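Local coordinates for protein hypothetical oxidoreductase ycnD (Bacillus subtilis, PDB 1ZCH) that reduces FMN with NADH or NADPH as a homodimeric flavoenzyme, and also reduces nitroaromatic compounds, quinones, chromates and azo dyes, at residues Q67-Q72 / V133-V138; P74-F79 / G160-H165; R175-A180 / T194-A199; A37-N42 / A111-I116. All coordinates share one frame; numbering follows the deposited sequence.

Interaction 1: residues Q67-Q72 / V133-V138; sequences QPWIDQ and VPIGAV. With FMN (flavin mononucleotide), chain D.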
# COMPACT_ATOMS: atom_id res chain seq x y z
N GLN A 67 10.97 17.83 -9.76
CA GLN A 67 9.53 18.02 -9.89
C GLN A 67 9.18 19.26 -9.06
O GLN A 67 9.16 19.22 -7.83
CB GLN A 67 8.79 16.78 -9.38
CG GLN A 67 9.15 15.53 -10.17
CD GLN A 67 8.29 14.33 -9.81
OE1 GLN A 67 7.07 14.41 -9.79
NE2 GLN A 67 8.94 13.20 -9.53
N PRO A 68 8.90 20.38 -9.74
CA PRO A 68 8.56 21.68 -9.14
C PRO A 68 7.54 21.71 -8.00
O PRO A 68 7.65 22.55 -7.10
CB PRO A 68 8.13 22.52 -10.34
CG PRO A 68 7.59 21.50 -11.29
CD PRO A 68 8.60 20.40 -11.19
N TRP A 69 6.55 20.83 -8.04
CA TRP A 69 5.54 20.82 -6.98
C TRP A 69 6.10 20.41 -5.62
O TRP A 69 5.55 20.76 -4.59
CB TRP A 69 4.35 19.93 -7.38
CG TRP A 69 4.71 18.71 -8.17
CD1 TRP A 69 5.00 17.46 -7.69
CD2 TRP A 69 4.81 18.62 -9.60
NE1 TRP A 69 5.27 16.60 -8.73
CE2 TRP A 69 5.16 17.29 -9.91
CE3 TRP A 69 4.64 19.54 -10.65
CZ2 TRP A 69 5.34 16.85 -11.23
CZ3 TRP A 69 4.82 19.10 -11.95
CH2 TRP A 69 5.16 17.77 -12.23
N ILE A 70 7.21 19.67 -5.63
CA ILE A 70 7.85 19.25 -4.38
C ILE A 70 8.46 20.49 -3.73
O ILE A 70 8.31 20.71 -2.52
CB ILE A 70 8.97 18.21 -4.64
CG1 ILE A 70 8.36 16.91 -5.17
CG2 ILE A 70 9.76 17.95 -3.36
CD1 ILE A 70 9.39 15.85 -5.53
N ASP A 71 9.13 21.31 -4.53
CA ASP A 71 9.76 22.54 -4.05
C ASP A 71 8.69 23.54 -3.63
O ASP A 71 8.83 24.24 -2.61
CB ASP A 71 10.64 23.14 -5.15
CG ASP A 71 11.37 24.38 -4.69
OD1 ASP A 71 12.23 24.27 -3.79
OD2 ASP A 71 11.08 25.47 -5.22
N GLN A 72 7.64 23.62 -4.43
CA GLN A 72 6.54 24.55 -4.20
C GLN A 72 5.70 24.28 -2.95
O GLN A 72 5.38 25.21 -2.20
CB GLN A 72 5.64 24.56 -5.44
CG GLN A 72 4.55 25.62 -5.45
CD GLN A 72 3.73 25.58 -6.72
OE1 GLN A 72 3.07 24.58 -7.02
NE2 GLN A 72 3.78 26.67 -7.49
N VAL A 133 0.07 14.62 -3.92
CA VAL A 133 0.54 13.89 -5.09
C VAL A 133 1.69 13.01 -4.63
O VAL A 133 2.66 13.49 -4.04
CB VAL A 133 0.99 14.81 -6.26
CG1 VAL A 133 2.24 15.61 -5.90
CG2 VAL A 133 1.25 13.95 -7.50
N PRO A 134 1.58 11.69 -4.85
CA PRO A 134 2.67 10.81 -4.42
C PRO A 134 3.87 11.01 -5.34
O PRO A 134 3.72 11.53 -6.45
CB PRO A 134 2.08 9.41 -4.57
CG PRO A 134 0.58 9.63 -4.49
CD PRO A 134 0.41 10.90 -5.29
N ILE A 135 5.05 10.62 -4.87
CA ILE A 135 6.27 10.76 -5.66
C ILE A 135 7.06 9.45 -5.65
O ILE A 135 7.85 9.19 -4.75
CB ILE A 135 7.18 11.89 -5.10
CG1 ILE A 135 6.44 13.23 -5.13
CG2 ILE A 135 8.47 11.97 -5.92
CD1 ILE A 135 6.13 13.76 -6.52
N GLY A 136 6.84 8.62 -6.67
CA GLY A 136 7.54 7.36 -6.74
C GLY A 136 8.98 7.53 -7.19
O GLY A 136 9.80 6.63 -7.03
N ALA A 137 9.28 8.71 -7.74
CA ALA A 137 10.62 9.01 -8.23
C ALA A 137 11.70 9.02 -7.14
O ALA A 137 12.88 9.16 -7.45
CB ALA A 137 10.61 10.34 -8.97
N VAL A 138 11.29 8.90 -5.88
CA VAL A 138 12.28 8.87 -4.80
C VAL A 138 13.13 7.62 -4.96
O VAL A 138 14.23 7.53 -4.41
CB VAL A 138 11.62 8.85 -3.40
CG1 VAL A 138 10.88 10.16 -3.17
CG2 VAL A 138 10.67 7.66 -3.27
N1 FMN D . 2.99 11.93 -9.89
C2 FMN D . 4.03 12.75 -10.18
O2 FMN D . 3.87 13.84 -10.66
N3 FMN D . 5.39 12.36 -9.91
C4 FMN D . 5.70 11.13 -9.33
O4 FMN D . 6.87 10.84 -9.13
C4A FMN D . 4.59 10.24 -9.00
N5 FMN D . 4.83 9.01 -8.44
C5A FMN D . 3.75 8.28 -7.98
C6 FMN D . 4.03 7.09 -7.22
C7 FMN D . 3.01 6.32 -6.67
C7M FMN D . 3.35 5.11 -5.83
C8 FMN D . 1.60 6.70 -6.90
C8M FMN D . 0.45 5.93 -6.29
C9 FMN D . 1.29 7.85 -7.68
C9A FMN D . 2.35 8.66 -8.21
N10 FMN D . 2.14 9.92 -8.94
C10 FMN D . 3.20 10.71 -9.30
C1' FMN D . 0.74 10.35 -9.25
C2' FMN D . 0.11 9.56 -10.45
O2' FMN D . 0.64 10.10 -11.67
C3' FMN D . -1.42 9.72 -10.36
O3' FMN D . -1.86 9.12 -9.13
C4' FMN D . -2.13 9.02 -11.54
O4' FMN D . -1.78 9.63 -12.79
C5' FMN D . -3.63 9.09 -11.29
O5' FMN D . -4.12 10.57 -11.40
P FMN D . -4.81 11.16 -10.16
O1P FMN D . -6.15 10.61 -10.04
O2P FMN D . -4.89 12.60 -10.33
O3P FMN D . -4.06 10.85 -8.95

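Interaction 2: residues P74-F79 / G160-H165; sequences PVFLLF and GLVIGH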
# COMPACT_ATOMS: atom_id res chain seq x y z
N PRO A 74 4.67 23.18 0.84
CA PRO A 74 5.33 23.34 2.14
C PRO A 74 5.70 22.05 2.86
O PRO A 74 6.56 22.05 3.75
CB PRO A 74 4.32 24.16 2.94
CG PRO A 74 3.02 23.64 2.43
CD PRO A 74 3.25 23.57 0.93
N VAL A 75 5.08 20.94 2.47
CA VAL A 75 5.34 19.67 3.11
C VAL A 75 5.65 18.51 2.17
O VAL A 75 4.98 18.33 1.15
CB VAL A 75 4.13 19.24 3.98
CG1 VAL A 75 4.37 17.86 4.60
CG2 VAL A 75 3.87 20.28 5.07
N PHE A 76 6.69 17.75 2.50
CA PHE A 76 7.06 16.57 1.74
C PHE A 76 7.20 15.43 2.74
O PHE A 76 8.02 15.51 3.66
CB PHE A 76 8.40 16.73 1.01
CG PHE A 76 8.80 15.50 0.22
CD1 PHE A 76 8.32 15.30 -1.08
CD2 PHE A 76 9.61 14.52 0.80
CE1 PHE A 76 8.64 14.13 -1.79
CE2 PHE A 76 9.93 13.35 0.10
CZ PHE A 76 9.45 13.15 -1.20
N LEU A 77 6.40 14.38 2.58
CA LEU A 77 6.47 13.22 3.46
C LEU A 77 7.13 12.08 2.70
O LEU A 77 6.83 11.86 1.53
CB LEU A 77 5.06 12.77 3.88
CG LEU A 77 4.15 13.78 4.59
CD1 LEU A 77 2.84 13.09 4.97
CD2 LEU A 77 4.86 14.33 5.82
N LEU A 78 8.04 11.37 3.36
CA LEU A 78 8.70 10.24 2.72
C LEU A 78 8.26 8.97 3.43
O LEU A 78 8.51 8.81 4.62
CB LEU A 78 10.22 10.36 2.79
CG LEU A 78 10.93 9.16 2.15
CD1 LEU A 78 10.62 9.10 0.66
CD2 LEU A 78 12.44 9.27 2.37
N PHE A 79 7.60 8.08 2.70
CA PHE A 79 7.14 6.82 3.25
C PHE A 79 8.20 5.77 2.96
O PHE A 79 8.55 5.52 1.80
CB PHE A 79 5.80 6.42 2.62
CG PHE A 79 4.65 7.28 3.07
CD1 PHE A 79 3.79 6.84 4.07
CD2 PHE A 79 4.46 8.55 2.52
CE1 PHE A 79 2.75 7.66 4.52
CE2 PHE A 79 3.43 9.37 2.97
CZ PHE A 79 2.57 8.93 3.97
N GLY A 160 7.20 9.29 -1.89
CA GLY A 160 7.03 10.53 -1.17
C GLY A 160 5.58 10.91 -1.33
O GLY A 160 4.83 10.27 -2.08
N LEU A 161 5.15 11.94 -0.61
CA LEU A 161 3.79 12.43 -0.72
C LEU A 161 3.87 13.93 -0.50
O LEU A 161 4.25 14.39 0.57
CB LEU A 161 2.86 11.81 0.32
CG LEU A 161 1.40 12.27 0.19
CD1 LEU A 161 0.81 11.79 -1.15
CD2 LEU A 161 0.57 11.73 1.36
N VAL A 162 3.55 14.68 -1.55
CA VAL A 162 3.56 16.13 -1.47
C VAL A 162 2.24 16.55 -0.84
O VAL A 162 1.19 15.99 -1.16
CB VAL A 162 3.68 16.74 -2.89
CG1 VAL A 162 3.51 18.25 -2.83
CG2 VAL A 162 5.04 16.39 -3.49
N ILE A 163 2.29 17.52 0.07
CA ILE A 163 1.09 18.01 0.73
C ILE A 163 1.13 19.53 0.82
O ILE A 163 2.16 20.12 1.14
CB ILE A 163 0.93 17.42 2.16
CG1 ILE A 163 0.87 15.89 2.09
CG2 ILE A 163 -0.34 17.97 2.81
CD1 ILE A 163 0.70 15.23 3.45
N GLY A 164 -0.00 20.16 0.53
CA GLY A 164 -0.08 21.61 0.59
C GLY A 164 -1.46 22.11 0.19
O GLY A 164 -2.35 21.31 -0.10
N HIS A 165 -1.64 23.42 0.18
CA HIS A 165 -2.91 24.01 -0.20
C HIS A 165 -2.93 24.17 -1.72
O HIS A 165 -2.02 24.75 -2.31
CB HIS A 165 -3.10 25.35 0.52
CG HIS A 165 -3.24 25.21 2.00
ND1 HIS A 165 -4.42 24.82 2.60
CD2 HIS A 165 -2.34 25.33 3.00
CE1 HIS A 165 -4.24 24.71 3.90
NE2 HIS A 165 -2.98 25.01 4.17

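Interaction 3: residues R175-A180 / T194-A199; sequences RLPQEA and TSHIQA. With FMN (flavin mononucleotide), chain D.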
# COMPACT_ATOMS: atom_id res chain seq x y z
N ARG A 175 -10.75 6.33 -14.99
CA ARG A 175 -10.14 5.08 -14.56
C ARG A 175 -10.68 3.94 -15.42
O ARG A 175 -11.70 4.08 -16.09
CB ARG A 175 -10.49 4.79 -13.09
CG ARG A 175 -9.97 5.82 -12.10
CD ARG A 175 -8.46 5.83 -12.07
NE ARG A 175 -7.92 6.41 -10.84
CZ ARG A 175 -7.45 7.64 -10.71
NH1 ARG A 175 -7.44 8.47 -11.75
NH2 ARG A 175 -6.96 8.04 -9.55
N LEU A 176 -9.98 2.81 -15.40
CA LEU A 176 -10.39 1.63 -16.16
C LEU A 176 -11.81 1.25 -15.77
O LEU A 176 -12.25 1.52 -14.65
CB LEU A 176 -9.47 0.45 -15.84
CG LEU A 176 -8.08 0.40 -16.48
CD1 LEU A 176 -7.16 -0.47 -15.63
CD2 LEU A 176 -8.20 -0.15 -17.90
N PRO A 177 -12.57 0.64 -16.70
CA PRO A 177 -13.94 0.24 -16.36
C PRO A 177 -13.86 -0.67 -15.14
O PRO A 177 -12.94 -1.48 -15.01
CB PRO A 177 -14.38 -0.52 -17.61
CG PRO A 177 -13.67 0.22 -18.71
CD PRO A 177 -12.28 0.41 -18.12
N GLN A 178 -14.83 -0.54 -14.24
CA GLN A 178 -14.85 -1.33 -13.02
C GLN A 178 -14.68 -2.84 -13.26
O GLN A 178 -13.97 -3.52 -12.53
CB GLN A 178 -16.15 -1.07 -12.26
CG GLN A 178 -16.22 -1.69 -10.89
CD GLN A 178 -17.44 -1.21 -10.13
OE1 GLN A 178 -17.70 -0.01 -10.06
NE2 GLN A 178 -18.19 -2.14 -9.56
N GLU A 179 -15.33 -3.34 -14.31
CA GLU A 179 -15.27 -4.76 -14.64
C GLU A 179 -13.86 -5.24 -14.99
O GLU A 179 -13.55 -6.43 -14.86
CB GLU A 179 -16.20 -5.07 -15.82
CG GLU A 179 -17.66 -4.74 -15.58
CD GLU A 179 -17.88 -3.26 -15.28
OE1 GLU A 179 -17.40 -2.41 -16.07
OE2 GLU A 179 -18.54 -2.96 -14.26
N ALA A 180 -13.01 -4.32 -15.42
CA ALA A 180 -11.64 -4.67 -15.79
C ALA A 180 -10.71 -4.78 -14.59
O ALA A 180 -9.66 -5.42 -14.67
CB ALA A 180 -11.09 -3.62 -16.76
N THR A 194 -9.10 -7.41 -22.61
CA THR A 194 -8.52 -6.63 -23.69
C THR A 194 -9.55 -5.62 -24.23
O THR A 194 -9.22 -4.46 -24.47
CB THR A 194 -8.05 -7.54 -24.83
OG1 THR A 194 -7.02 -8.42 -24.34
CG2 THR A 194 -7.49 -6.72 -25.99
N SER A 195 -10.78 -6.08 -24.40
CA SER A 195 -11.85 -5.21 -24.90
C SER A 195 -12.06 -4.00 -23.99
O SER A 195 -12.27 -2.89 -24.47
CB SER A 195 -13.16 -5.98 -25.04
OG SER A 195 -13.04 -6.98 -26.04
N HIS A 196 -12.01 -4.22 -22.68
CA HIS A 196 -12.19 -3.12 -21.73
C HIS A 196 -11.07 -2.11 -21.86
O HIS A 196 -11.29 -0.90 -21.76
CB HIS A 196 -12.22 -3.64 -20.29
CG HIS A 196 -13.50 -4.32 -19.91
ND1 HIS A 196 -14.72 -3.69 -19.99
CD2 HIS A 196 -13.74 -5.56 -19.43
CE1 HIS A 196 -15.67 -4.52 -19.58
NE2 HIS A 196 -15.10 -5.66 -19.24
N ILE A 197 -9.85 -2.60 -22.07
CA ILE A 197 -8.70 -1.71 -22.21
C ILE A 197 -8.82 -0.86 -23.48
O ILE A 197 -8.52 0.34 -23.46
CB ILE A 197 -7.38 -2.52 -22.25
CG1 ILE A 197 -7.15 -3.21 -20.90
CG2 ILE A 197 -6.20 -1.59 -22.57
CD1 ILE A 197 -5.93 -4.11 -20.85
N GLN A 198 -9.27 -1.47 -24.57
CA GLN A 198 -9.43 -0.73 -25.82
C GLN A 198 -10.52 0.34 -25.69
O GLN A 198 -10.40 1.43 -26.25
CB GLN A 198 -9.74 -1.69 -26.97
CG GLN A 198 -8.55 -2.57 -27.33
CD GLN A 198 -8.87 -3.59 -28.41
OE1 GLN A 198 -9.73 -4.45 -28.23
NE2 GLN A 198 -8.16 -3.50 -29.53
N ALA A 199 -11.58 0.03 -24.95
CA ALA A 199 -12.66 1.00 -24.76
C ALA A 199 -12.12 2.14 -23.89
O ALA A 199 -12.40 3.31 -24.13
CB ALA A 199 -13.85 0.34 -24.08
N1 FMN D . 2.99 11.93 -9.89
C2 FMN D . 4.03 12.75 -10.18
O2 FMN D . 3.87 13.84 -10.66
N3 FMN D . 5.39 12.36 -9.91
C4 FMN D . 5.70 11.13 -9.33
O4 FMN D . 6.87 10.84 -9.13
C4A FMN D . 4.59 10.24 -9.00
N5 FMN D . 4.83 9.01 -8.44
C5A FMN D . 3.75 8.28 -7.98
C6 FMN D . 4.03 7.09 -7.22
C7 FMN D . 3.01 6.32 -6.67
C7M FMN D . 3.35 5.11 -5.83
C8 FMN D . 1.60 6.70 -6.90
C8M FMN D . 0.45 5.93 -6.29
C9 FMN D . 1.29 7.85 -7.68
C9A FMN D . 2.35 8.66 -8.21
N10 FMN D . 2.14 9.92 -8.94
C10 FMN D . 3.20 10.71 -9.30
C1' FMN D . 0.74 10.35 -9.25
C2' FMN D . 0.11 9.56 -10.45
O2' FMN D . 0.64 10.10 -11.67
C3' FMN D . -1.42 9.72 -10.36
O3' FMN D . -1.86 9.12 -9.13
C4' FMN D . -2.13 9.02 -11.54
O4' FMN D . -1.78 9.63 -12.79
C5' FMN D . -3.63 9.09 -11.29
O5' FMN D . -4.12 10.57 -11.40
P FMN D . -4.81 11.16 -10.16
O1P FMN D . -6.15 10.61 -10.04
O2P FMN D . -4.89 12.60 -10.33
O3P FMN D . -4.06 10.85 -8.95

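Interaction 4: residues A37-N42 / A111-I116; sequences APSSIN and AVDAGI. With FMN (flavin mononucleotide), chain B.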
# COMPACT_ATOMS: atom_id res chain seq x y z
N ALA A 37 -4.10 2.85 10.89
CA ALA A 37 -4.40 1.87 9.85
C ALA A 37 -3.77 0.51 10.19
O ALA A 37 -2.86 0.42 11.01
CB ALA A 37 -3.89 2.36 8.50
N PRO A 38 -4.25 -0.56 9.54
CA PRO A 38 -3.70 -1.89 9.82
C PRO A 38 -2.28 -2.07 9.27
O PRO A 38 -1.84 -1.32 8.39
CB PRO A 38 -4.70 -2.82 9.15
CG PRO A 38 -5.16 -2.01 7.96
CD PRO A 38 -5.36 -0.63 8.57
N SER A 39 -1.56 -3.04 9.82
CA SER A 39 -0.21 -3.37 9.38
C SER A 39 0.01 -4.85 9.68
O SER A 39 -0.55 -5.38 10.64
CB SER A 39 0.84 -2.52 10.11
OG SER A 39 0.98 -2.88 11.47
N SER A 40 0.81 -5.52 8.86
CA SER A 40 1.06 -6.95 9.05
C SER A 40 1.60 -7.22 10.46
O SER A 40 2.59 -6.62 10.88
CB SER A 40 2.05 -7.44 7.98
OG SER A 40 2.12 -8.85 7.98
N ILE A 41 0.93 -8.14 11.16
CA ILE A 41 1.24 -8.54 12.54
C ILE A 41 1.43 -7.35 13.48
O ILE A 41 2.13 -7.45 14.49
CB ILE A 41 2.50 -9.47 12.64
CG1 ILE A 41 3.79 -8.67 12.41
CG2 ILE A 41 2.39 -10.61 11.64
CD1 ILE A 41 5.05 -9.45 12.73
N ASN A 42 0.77 -6.24 13.16
CA ASN A 42 0.89 -5.00 13.93
C ASN A 42 2.36 -4.61 14.00
O ASN A 42 2.80 -3.95 14.95
CB ASN A 42 0.31 -5.16 15.34
CG ASN A 42 0.18 -3.81 16.07
OD1 ASN A 42 -0.14 -2.79 15.46
ND2 ASN A 42 0.42 -3.81 17.38
N ALA A 111 6.48 -2.96 1.60
CA ALA A 111 5.85 -2.21 0.51
C ALA A 111 4.34 -2.11 0.69
O ALA A 111 3.75 -1.05 0.44
CB ALA A 111 6.18 -2.88 -0.84
N VAL A 112 3.71 -3.20 1.13
CA VAL A 112 2.27 -3.17 1.35
C VAL A 112 1.92 -2.28 2.54
O VAL A 112 0.96 -1.51 2.48
CB VAL A 112 1.70 -4.60 1.58
CG1 VAL A 112 0.22 -4.53 1.98
CG2 VAL A 112 1.87 -5.42 0.31
N ASP A 113 2.69 -2.38 3.62
CA ASP A 113 2.44 -1.54 4.79
C ASP A 113 2.57 -0.07 4.37
O ASP A 113 1.76 0.77 4.75
CB ASP A 113 3.43 -1.86 5.92
CG ASP A 113 2.91 -2.92 6.91
OD1 ASP A 113 1.91 -3.61 6.62
OD2 ASP A 113 3.52 -3.06 7.99
N ALA A 114 3.60 0.24 3.58
CA ALA A 114 3.83 1.61 3.13
C ALA A 114 2.71 2.11 2.21
O ALA A 114 2.34 3.28 2.25
CB ALA A 114 5.18 1.71 2.42
N GLY A 115 2.20 1.21 1.36
CA GLY A 115 1.11 1.59 0.46
C GLY A 115 -0.14 1.90 1.27
O GLY A 115 -0.88 2.84 0.98
N ILE A 116 -0.40 1.08 2.28
CA ILE A 116 -1.55 1.30 3.14
C ILE A 116 -1.39 2.67 3.79
O ILE A 116 -2.34 3.45 3.86
CB ILE A 116 -1.65 0.22 4.24
CG1 ILE A 116 -2.07 -1.11 3.61
CG2 ILE A 116 -2.62 0.65 5.33
CD1 ILE A 116 -2.00 -2.27 4.58
N1 FMN B . -4.89 -10.60 10.63
C2 FMN B . -5.22 -11.90 10.64
O2 FMN B . -5.96 -12.37 11.48
N3 FMN B . -4.73 -12.83 9.66
C4 FMN B . -3.88 -12.41 8.62
O4 FMN B . -3.48 -13.23 7.81
C4A FMN B . -3.51 -10.99 8.59
N5 FMN B . -2.67 -10.52 7.61
C5A FMN B . -2.50 -9.16 7.50
C6 FMN B . -1.78 -8.67 6.35
C7 FMN B . -1.60 -7.31 6.13
C7M FMN B . -0.90 -6.84 4.87
C8 FMN B . -2.12 -6.33 7.10
C8M FMN B . -2.00 -4.84 6.89
C9 FMN B . -2.81 -6.79 8.26
C9A FMN B . -3.01 -8.19 8.47
N10 FMN B . -3.79 -8.75 9.59
C10 FMN B . -4.07 -10.10 9.64
C1' FMN B . -4.32 -7.83 10.64
C2' FMN B . -3.21 -7.37 11.65
O2' FMN B . -2.98 -8.44 12.58
C3' FMN B . -3.72 -6.11 12.36
O3' FMN B . -3.88 -5.07 11.36
C4' FMN B . -2.72 -5.61 13.43
O4' FMN B . -2.58 -6.56 14.49
C5' FMN B . -3.22 -4.27 13.95
O5' FMN B . -4.54 -4.48 14.76
P FMN B . -5.78 -3.71 14.27
O1P FMN B . -5.65 -2.31 14.63
O2P FMN B . -6.94 -4.27 14.93
O3P FMN B . -5.92 -3.83 12.83
O HOH W 1 0.51 0.21 7.53

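Interaction 1: residues Q67-Q72 / V133-V138
I135 is the bump in this contact: its CD1 pushes into the notch between the Q67 amide and the W69 indole, where helix 68-72 meets strand 131-135 in the FMN pocket of a nitroreductase fold. I135 CD1 lies 3.5 Å from Q67 OE1 and touches the indole at its edge, 3.7 Å from W69 NE1. It gets there because CG1 stands beside the backbone N (chi1 -60°) and the chain then bends again (chi2 -66°). From another side I70 CD1 meets I135 CG1 tip to tip. V133 fills the next hollow with a fork: V133 CG1 comes within 3.8 Å of W69 CD1, the two side chains crossing at about a right angle, while CG2 turns to the flavin near N1. A137 CB sits 3.4 Å from Q67 NE2, so that with I135 CD1 two methyls lie against the amide.

That amide reads the flavin in both directions. FMN N3 donates to Q67 OE1 at 2.7 Å, and Q67 NE2 returns a bond to FMN O4 at 3.2 Å, with A64 O as its second partner. W69 NE1 adds a weak bond to OE1. A leucine in place of Q67 would probably leave FMN N3 and O4 without these partners, W69 NE1 without its weak acceptor and the pyrimidine ring less firmly placed. Farther along the flavin, G136 N donates to FMN N5 at 2.7 Å, nearly straight at 166°.

Interaction 2: residues P74-F79 / G160-H165
L77 and I163 press their ends together on one face of an antiparallel beta ladder, L77 CD1 only 3.4 Å from I163 CD1, tighter than usual for two methyls. The two side chains cross obliquely, each leaving its strand with the first branch beside its own backbone N. On the same face V75 packs against I163 through their CB atoms. At the end of the ladder the F79 ring turns its edge to L161, with F79 CE2 3.6 Å from L161 CB.

The opposite face belongs to F76, V162 and L78. With CG anti to the backbone N (chi1 180°), the F76 ring leans over the partner strand until F76 CZ is 3.6 Å from G160 CA; even a CB at G160 would probably clash with F76 CZ. V162 CG2 meets the same ring at its edge, 4.2 Å from F76 CD1.

Backbone bonds link V75 with I163 and L77 with L161. The straightest is L77 N to L161 O (2.9 Å, 172°), whereas V75 N to I163 O is weak.

Both strands are inner ones: 75-82 has 46-51 on its far side, and 155-164 has 131-135. Helix 104-127 packs on F79 and L161 with L118, while I70 of helix 68-72 and I135 of strand 131-135 lie against F76 and V162.

Interaction 3: residues R175-A180 / T194-A199
H196 packs against the turn P177-A180. H196 CB meets A180 CB at 3.7 Å; H196 NE2 lies 3.6 Å from E179 CB; and H196 ND1 rests 4.0 Å from P177 CB. Its CG stands beside the backbone N (chi1 -75°), which swings the imidazole off the helix and against the turn, with A180 N over one face of the ring, offset toward the rim. The E179 carboxylate is nearby but not in contact, and might slightly raise the proton affinity of the imidazole.

The turn itself is held by A180 N bonding to P177 O. Next to it, L176 CD2 reaches loosely toward I197 CG1. One residue earlier, R175 heads the other way, to the FMN phosphate: NH1 and NH2 both grip O1P in the plane of the guanidinium, R175 NH2 to FMN O1P at 2.7 Å and 154°. Backbone oxygens of Q35 and A37 of the second subunit take further bonds from its NE and NH2, holding its N-H edge turned to the phosphate.

The contact thus joins the turn at the start of the short, weakly bonded helix 178-181 to helix 190-212, whose L193 and Y200 extend the packing to A180, L176 and P177.

Interaction 4: residues A37-N42 / A111-I116
S39 and D113 bring the loop 37-42 closest to helix 104-127, their CA atoms 5.6 Å apart, while A37 and I116 stand farther off at 7.3 Å between CA atoms. The side chain of D113 spans the narrow part. Its CG is swung off a staggered position (chi1 -93°), which carries the carboxylate across to the loop. There D113 OD1 accepts the N-H of S40 N on its syn lone pair, 3.1 Å and 166°. D113 OD2 lies 3.5 Å from S39 CB and takes its own bond from Q45 NE2. S39 OG looks elsewhere, to Q44 N.

One helical turn on, I116 works as an apolar wedge. I116 CG2 packs on A37 CB at 3.8 Å, and I116 CD1 reaches the methyl C8M of a flavin at 3.5 Å. A water bridges the backbones, donating to P38 O and D113 O.

That flavin is held mostly by the second subunit, through its Q67, G136 and R175 among others; this loop adds packing and weak hydrogen bonds between FMN O3' and S39 N and O. An alanine in place of D113 would probably leave S40 N without its acceptor and Q45 NE2 with a weak bond to S40 O, and let the loop shift against the flavin's methyl edge.

Chemically, a buried carboxylate meets an N-H donor on each oxygen, which probably offsets part of the cost of burying its charge while it helps hold a flavin-lining loop.

Interactions 1 and 2 lie about 8 Å apart centre to centre and share the four-stranded antiparallel sheet: strands 131-135 and 155-164 pair through I135 N to G160 O. Interaction 4 sits about 19 Å from interaction 2 between centres, and F79 packs loosely on A114 of helix 104-127. Interaction 3 is the outlier, about 29 Å between centres from interactions 1 and 4 and last along the chain, whereas the segments of the other three alternate. Interactions 1 and 3 nevertheless touch the same flavin, one at its ring system and one at its phosphate, while interaction 4, across the chain's centre from interaction 1, touches the second flavin. Each site is therefore completed by both subunits.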